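Local structure of PaxB (Photorhabdus luminescens, 6EK4) at residues E147-S152 / E286-I291; E158-I163 / Q280-I285. The protein probably acts as one component of a two-component alpha-helical pore-forming toxin that assembles in target membranes. All blocks are in the same frame, centred on the assembly; numbering follows the deposited sequence.

Both contacts join helix 149-193 to helix 247-321, which run antiparallel here, with the shorter helices 196-199 and 217-237 between them in the chain. Along the chain the order is 147-152, 158-163, 280-285, 286-291, so interaction 2 is nested inside the loop closed by interaction 1. Their centres lie about 12 Å apart, about 9 Å and 16 Å from the centre of the chain. The two are continuous through Ile285, which packs against Leu149 and Ser152. Interaction 1 marks the start of helix 149-193 and is partly buried; interaction 2 follows along the same pair of helices and lies at the surface. Both lie near the middle of this elongated, largely helical toxin subunit.

Interaction 1 of 2, residues E147-S152 / E286-I291; sequences ERLESS and EDVHQI
Leu149 and His289 bring the two backbones closest, their CA atoms 8.3 Å apart. The segment 147-152 turns from a loop into the first turn of helix 149-193, whereas 286-291 lies well inside helix 247-321. Arg148 is the N-cap residue, and its carbonyl O starts the new helix by accepting twice from Ser152: from the backbone N, and from OG at 3.1 Å with a C=O...donor angle of 157° in the carbonyl plane. A serine suits this first turn because its short hydroxyl can fold back onto its own helix.

The apolar centre of the contact is Leu149, whose CB points at the other helix. Its CD2 branch meets Val288 CG1 at 3.3 Å, the two side chains crossing at about a right angle. The same methyl lies 3.8 Å from His289 CD2, approaching the imidazole obliquely. Branched aliphatic residues fill such a site well, since one methyl can serve two neighbours.

Glu150 meets the imidazole at its edge by bending at chi2 (-85°). Glu150 CD sits 3.7 Å from His289 CE1, near the ring plane, with carboxylate and ring turned 72° apart. This is contact at the ring edge without a salt bridge: Glu150 OE2 and His289 NE2 stay 4.3 Å apart. The carboxylate might nevertheless favour a protonated imidazole, and an acidic residue in the first turn also suits the partial positive charge of a helix N-terminus.

Ile43 of helix 42-73 packs against both Leu149 and Val288, and Val288 also touches Ile145 in the loop before the N-cap. Farther round helix 247-321, Asp287 and Ile291 lean on Leu32 of helix 19-35, placing this junction within a multi-helix bundle.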
loop_
_atom_site.group_PDB
_atom_site.type_symbol
_atom_site.label_atom_id
_atom_site.label_comp_id
_atom_site.label_asym_id
_atom_site.label_seq_id
_atom_site.Cartn_x
_atom_site.Cartn_y
_atom_site.Cartn_z
ATOM N N GLU A 147 0.046 -11.928 -9.483
ATOM C CA GLU A 147 -0.490 -13.220 -9.922
ATOM C C GLU A 147 -1.387 -13.817 -8.838
ATOM O O GLU A 147 -0.928 -14.095 -7.730
ATOM C CB GLU A 147 0.632 -14.198 -10.278
ATOM C CG GLU A 147 1.191 -14.002 -11.678
ATOM C CD GLU A 147 2.340 -14.941 -12.002
ATOM O OE1 GLU A 147 2.933 -14.794 -13.092
ATOM O OE2 GLU A 147 2.655 -15.825 -11.174
ATOM N N ARG A 148 -2.663 -14.000 -9.179
ATOM C CA ARG A 148 -3.704 -14.485 -8.259
ATOM C C ARG A 148 -3.674 -13.841 -6.864
ATOM O O ARG A 148 -3.886 -14.515 -5.853
ATOM C CB ARG A 148 -3.696 -16.021 -8.164
ATOM C CG ARG A 148 -2.424 -16.653 -7.617
ATOM C CD ARG A 148 -2.652 -18.117 -7.279
ATOM N NE ARG A 148 -1.410 -18.885 -7.283
ATOM C CZ ARG A 148 -1.340 -20.207 -7.128
ATOM N NH1 ARG A 148 -2.444 -20.930 -6.950
ATOM N NH2 ARG A 148 -0.156 -20.810 -7.154
ATOM N N LEU A 149 -3.426 -12.533 -6.822
ATOM C CA LEU A 149 -3.476 -11.783 -5.568
ATOM C C LEU A 149 -4.880 -11.210 -5.359
ATOM O O LEU A 149 -5.327 -11.056 -4.222
ATOM C CB LEU A 149 -2.423 -10.670 -5.547
ATOM C CG LEU A 149 -1.764 -10.461 -4.180
ATOM C CD1 LEU A 149 -0.746 -11.558 -3.895
ATOM C CD2 LEU A 149 -1.105 -9.097 -4.098
ATOM N N GLU A 150 -5.562 -10.893 -6.460
ATOM C CA GLU A 150 -6.994 -10.582 -6.430
ATOM C C GLU A 150 -7.802 -11.808 -5.992
ATOM O O GLU A 150 -8.856 -11.676 -5.366
ATOM C CB GLU A 150 -7.477 -10.112 -7.808
ATOM C CG GLU A 150 -7.014 -8.715 -8.197
ATOM C CD GLU A 150 -7.921 -7.614 -7.669
ATOM O OE1 GLU A 150 -8.057 -6.580 -8.358
ATOM O OE2 GLU A 150 -8.501 -7.776 -6.573
ATOM N N SER A 151 -7.302 -12.993 -6.339
ATOM C CA SER A 151 -7.891 -14.256 -5.899
ATOM C C SER A 151 -7.696 -14.456 -4.396
ATOM O O SER A 151 -8.629 -14.843 -3.691
ATOM C CB SER A 151 -7.265 -15.426 -6.663
ATOM O OG SER A 151 -7.836 -16.663 -6.275
ATOM N N SER A 152 -6.481 -14.190 -3.918
ATOM C CA SER A 152 -6.156 -14.314 -2.494
ATOM C C SER A 152 -6.932 -13.316 -1.639
ATOM O O SER A 152 -7.424 -13.665 -0.567
ATOM C CB SER A 152 -4.654 -14.130 -2.266
ATOM O OG SER A 152 -3.919 -15.180 -2.867
ATOM N N GLU A 286 -3.211 -5.760 0.706
ATOM C CA GLU A 286 -3.482 -4.376 0.293
ATOM C C GLU A 286 -2.211 -3.533 0.143
ATOM O O GLU A 286 -2.173 -2.615 -0.676
ATOM C CB GLU A 286 -4.458 -3.688 1.260
ATOM C CG GLU A 286 -5.913 -3.738 0.810
ATOM C CD GLU A 286 -6.168 -2.979 -0.487
ATOM O OE1 GLU A 286 -5.377 -2.071 -0.829
ATOM O OE2 GLU A 286 -7.167 -3.292 -1.169
ATOM N N ASP A 287 -1.183 -3.837 0.935
ATOM C CA ASP A 287 0.111 -3.164 0.804
ATOM C C ASP A 287 0.833 -3.591 -0.475
ATOM O O ASP A 287 1.497 -2.774 -1.112
ATOM C CB ASP A 287 1.002 -3.437 2.023
ATOM C CG ASP A 287 0.492 -2.767 3.293
ATOM O OD1 ASP A 287 -0.147 -1.697 3.205
ATOM O OD2 ASP A 287 0.745 -3.311 4.390
ATOM N N VAL A 288 0.699 -4.863 -0.849
ATOM C CA VAL A 288 1.294 -5.371 -2.089
ATOM C C VAL A 288 0.613 -4.737 -3.305
ATOM O O VAL A 288 1.279 -4.385 -4.280
ATOM C CB VAL A 288 1.217 -6.914 -2.186
ATOM C CG1 VAL A 288 1.711 -7.399 -3.544
ATOM C CG2 VAL A 288 2.036 -7.562 -1.079
ATOM N N HIS A 289 -0.710 -4.600 -3.243
ATOM C CA HIS A 289 -1.467 -3.872 -4.268
ATOM C C HIS A 289 -1.018 -2.413 -4.358
ATOM O O HIS A 289 -0.945 -1.848 -5.450
ATOM C CB HIS A 289 -2.974 -3.927 -3.984
ATOM C CG HIS A 289 -3.665 -5.101 -4.605
ATOM N ND1 HIS A 289 -4.375 -5.006 -5.782
ATOM C CD2 HIS A 289 -3.759 -6.393 -4.212
ATOM C CE1 HIS A 289 -4.876 -6.189 -6.088
ATOM N NE2 HIS A 289 -4.516 -7.049 -5.152
ATOM N N GLN A 290 -0.729 -1.814 -3.205
ATOM C CA GLN A 290 -0.229 -0.443 -3.143
ATOM C C GLN A 290 1.184 -0.342 -3.721
ATOM O O GLN A 290 1.508 0.638 -4.387
ATOM C CB GLN A 290 -0.250 0.073 -1.698
ATOM C CG GLN A 290 0.101 1.548 -1.539
ATOM C CD GLN A 290 -0.812 2.473 -2.324
ATOM O OE1 GLN A 290 -0.358 3.450 -2.921
ATOM N NE2 GLN A 290 -2.106 2.169 -2.330
ATOM N N ILE A 291 2.015 -1.351 -3.466
ATOM C CA ILE A 291 3.374 -1.398 -4.021
ATOM C C ILE A 291 3.349 -1.399 -5.553
ATOM O O ILE A 291 4.193 -0.764 -6.185
ATOM C CB ILE A 291 4.174 -2.612 -3.482
ATOM C CG1 ILE A 291 4.646 -2.326 -2.052
ATOM C CG2 ILE A 291 5.381 -2.925 -4.361
ATOM C CD1 ILE A 291 5.161 -3.542 -1.310
#

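Interaction 2 of 2, residues E158-I163 / Q280-I285; sequences ERKAEI and QRIAGI
Ile282, Arg281 and Lys160 contribute most to this contact, and the first and last of them meet directly. Their CA atoms, 9.1 Å apart, are the nearest pair between the segments. The CD1 methyl of Ile282 lies 3.8 Å from Lys160 CD and 4.1 Å from Lys160 CB, so the isoleucine tip rests against the aliphatic part of the lysine. With CG anti to the backbone N (chi1 -175°) and the chain extended beyond it, Lys160 passes the methyl at about a right angle and carries NZ on past it. A lysine is well suited to the margin of a helix pair for this reason: its methylenes pack on an apolar neighbour while the ammonium continues beyond them.

Ile282 also touches Leu153, Glu156 and Gln157, which with Lys160 follow the i, i+3, i+4, i+7 spacing. It thus sits as a knob in a four-residue hole, consistent with the knobs-into-holes packing of an antiparallel coiled coil, and the beta-branched isoleucine gives the knob a compact, rather rigid form. Lys160 in turn packs on Val278 and Glu279 of helix 247-321.

Arg281 takes up the other side of the contact. A bend at chi3 (-64°) turns its guanidinium toward that of Arg159, which comes across from its own helix on a chain extended from CG to NE. Arg159 NH1 and Arg281 NH2 are modelled 3.0 Å apart, with the two guanidinium planes 27° from parallel. Both atoms are donors and both groups carry like charge, so they do not bond, and so close a spacing is doubtful at this resolution. Other partners probably ease the proximity: Arg281 NH2 has a long, weak ion pair with Glu156 OE1, and Arg159 NH2 makes a weak hydrogen bond to Gln274 OE1.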
loop_
_atom_site.group_PDB
_atom_site.type_symbol
_atom_site.label_atom_id
_atom_site.label_comp_id
_atom_site.label_asym_id
_atom_site.label_seq_id
_atom_site.Cartn_x
_atom_site.Cartn_y
_atom_site.Cartn_z
ATOM N N GLU A 158 -13.549 -13.530 2.204
ATOM C CA GLU A 158 -14.594 -14.540 2.391
ATOM C C GLU A 158 -14.431 -15.241 3.741
ATOM O O GLU A 158 -15.414 -15.474 4.443
ATOM C CB GLU A 158 -14.582 -15.573 1.257
ATOM C CG GLU A 158 -15.292 -15.115 -0.009
ATOM C CD GLU A 158 -15.180 -16.117 -1.146
ATOM O OE1 GLU A 158 -15.271 -17.336 -0.886
ATOM O OE2 GLU A 158 -15.011 -15.683 -2.307
ATOM N N ARG A 159 -13.189 -15.576 4.093
ATOM C CA ARG A 159 -12.895 -16.188 5.391
ATOM C C ARG A 159 -13.161 -15.204 6.535
ATOM O O ARG A 159 -13.610 -15.605 7.608
ATOM C CB ARG A 159 -11.447 -16.693 5.454
ATOM C CG ARG A 159 -11.197 -17.669 6.596
ATOM C CD ARG A 159 -9.718 -17.948 6.823
ATOM N NE ARG A 159 -9.478 -18.555 8.134
ATOM C CZ ARG A 159 -8.278 -18.833 8.642
ATOM N NH1 ARG A 159 -7.170 -18.568 7.956
ATOM N NH2 ARG A 159 -8.182 -19.382 9.850
ATOM N N LYS A 160 -12.882 -13.923 6.299
ATOM C CA LYS A 160 -13.188 -12.867 7.266
ATOM C C LYS A 160 -14.694 -12.723 7.476
ATOM O O LYS A 160 -15.145 -12.474 8.593
ATOM C CB LYS A 160 -12.610 -11.526 6.800
ATOM C CG LYS A 160 -12.778 -10.385 7.796
ATOM C CD LYS A 160 -12.451 -9.040 7.169
ATOM C CE LYS A 160 -12.730 -7.899 8.134
ATOM N NZ LYS A 160 -12.522 -6.566 7.502
ATOM N N ALA A 161 -15.462 -12.877 6.399
ATOM C CA ALA A 161 -16.917 -12.732 6.453
ATOM C C ALA A 161 -17.570 -13.808 7.320
ATOM O O ALA A 161 -18.419 -13.499 8.158
ATOM C CB ALA A 161 -17.505 -12.758 5.050
ATOM N N GLU A 162 -17.170 -15.063 7.117
ATOM C CA GLU A 162 -17.741 -16.185 7.876
ATOM C C GLU A 162 -17.232 -16.265 9.322
ATOM O O GLU A 162 -17.939 -16.777 10.190
ATOM C CB GLU A 162 -17.546 -17.526 7.148
ATOM C CG GLU A 162 -16.108 -17.926 6.839
ATOM C CD GLU A 162 -16.019 -19.199 6.009
ATOM O OE1 GLU A 162 -16.993 -19.982 5.995
ATOM O OE2 GLU A 162 -14.969 -19.419 5.366
ATOM N N ILE A 163 -16.023 -15.765 9.582
ATOM C CA ILE A 163 -15.517 -15.661 10.957
ATOM C C ILE A 163 -16.300 -14.590 11.718
ATOM O O ILE A 163 -16.734 -14.823 12.848
ATOM C CB ILE A 163 -14.001 -15.356 11.007
ATOM C CG1 ILE A 163 -13.202 -16.603 10.621
ATOM C CG2 ILE A 163 -13.577 -14.899 12.401
ATOM C CD1 ILE A 163 -11.737 -16.338 10.340
ATOM N N GLN A 280 -4.770 -9.100 9.333
ATOM C CA GLN A 280 -3.364 -8.779 9.096
ATOM C C GLN A 280 -2.944 -9.174 7.682
ATOM O O GLN A 280 -2.173 -8.460 7.038
ATOM C CB GLN A 280 -2.462 -9.470 10.122
ATOM C CG GLN A 280 -0.985 -9.161 9.935
ATOM C CD GLN A 280 -0.161 -9.404 11.187
ATOM O OE1 GLN A 280 -0.373 -10.382 11.904
ATOM N NE2 GLN A 280 0.790 -8.513 11.452
ATOM N N ARG A 281 -3.450 -10.310 7.206
ATOM C CA ARG A 281 -3.124 -10.796 5.864
ATOM C C ARG A 281 -3.820 -9.992 4.764
ATOM O O ARG A 281 -3.247 -9.781 3.696
ATOM C CB ARG A 281 -3.447 -12.288 5.729
ATOM C CG ARG A 281 -2.484 -13.181 6.495
ATOM C CD ARG A 281 -2.600 -14.637 6.078
ATOM N NE ARG A 281 -3.909 -15.199 6.400
ATOM C CZ ARG A 281 -4.305 -15.562 7.619
ATOM N NH1 ARG A 281 -3.501 -15.429 8.672
ATOM N NH2 ARG A 281 -5.522 -16.062 7.789
ATOM N N ILE A 282 -5.047 -9.547 5.025
ATOM C CA ILE A 282 -5.752 -8.649 4.105
ATOM C C ILE A 282 -5.015 -7.308 4.022
ATOM O O ILE A 282 -4.878 -6.734 2.938
ATOM C CB ILE A 282 -7.225 -8.434 4.531
ATOM C CG1 ILE A 282 -8.030 -9.722 4.324
ATOM C CG2 ILE A 282 -7.867 -7.301 3.736
ATOM C CD1 ILE A 282 -9.309 -9.786 5.134
ATOM N N ALA A 283 -4.540 -6.823 5.168
ATOM C CA ALA A 283 -3.743 -5.595 5.225
ATOM C C ALA A 283 -2.429 -5.755 4.461
ATOM O O ALA A 283 -1.973 -4.821 3.802
ATOM C CB ALA A 283 -3.468 -5.208 6.671
ATOM N N GLY A 284 -1.831 -6.940 4.557
ATOM C CA GLY A 284 -0.612 -7.258 3.820
ATOM C C GLY A 284 -0.831 -7.301 2.318
ATOM O O GLY A 284 -0.028 -6.765 1.555
ATOM N N ILE A 285 -1.921 -7.940 1.895
ATOM C CA ILE A 285 -2.281 -8.009 0.475
ATOM C C ILE A 285 -2.572 -6.615 -0.091
ATOM O O ILE A 285 -2.214 -6.325 -1.230
ATOM C CB ILE A 285 -3.485 -8.954 0.237
ATOM C CG1 ILE A 285 -3.067 -10.407 0.481
ATOM C CG2 ILE A 285 -4.024 -8.816 -1.183
ATOM C CD1 ILE A 285 -4.226 -11.374 0.612
#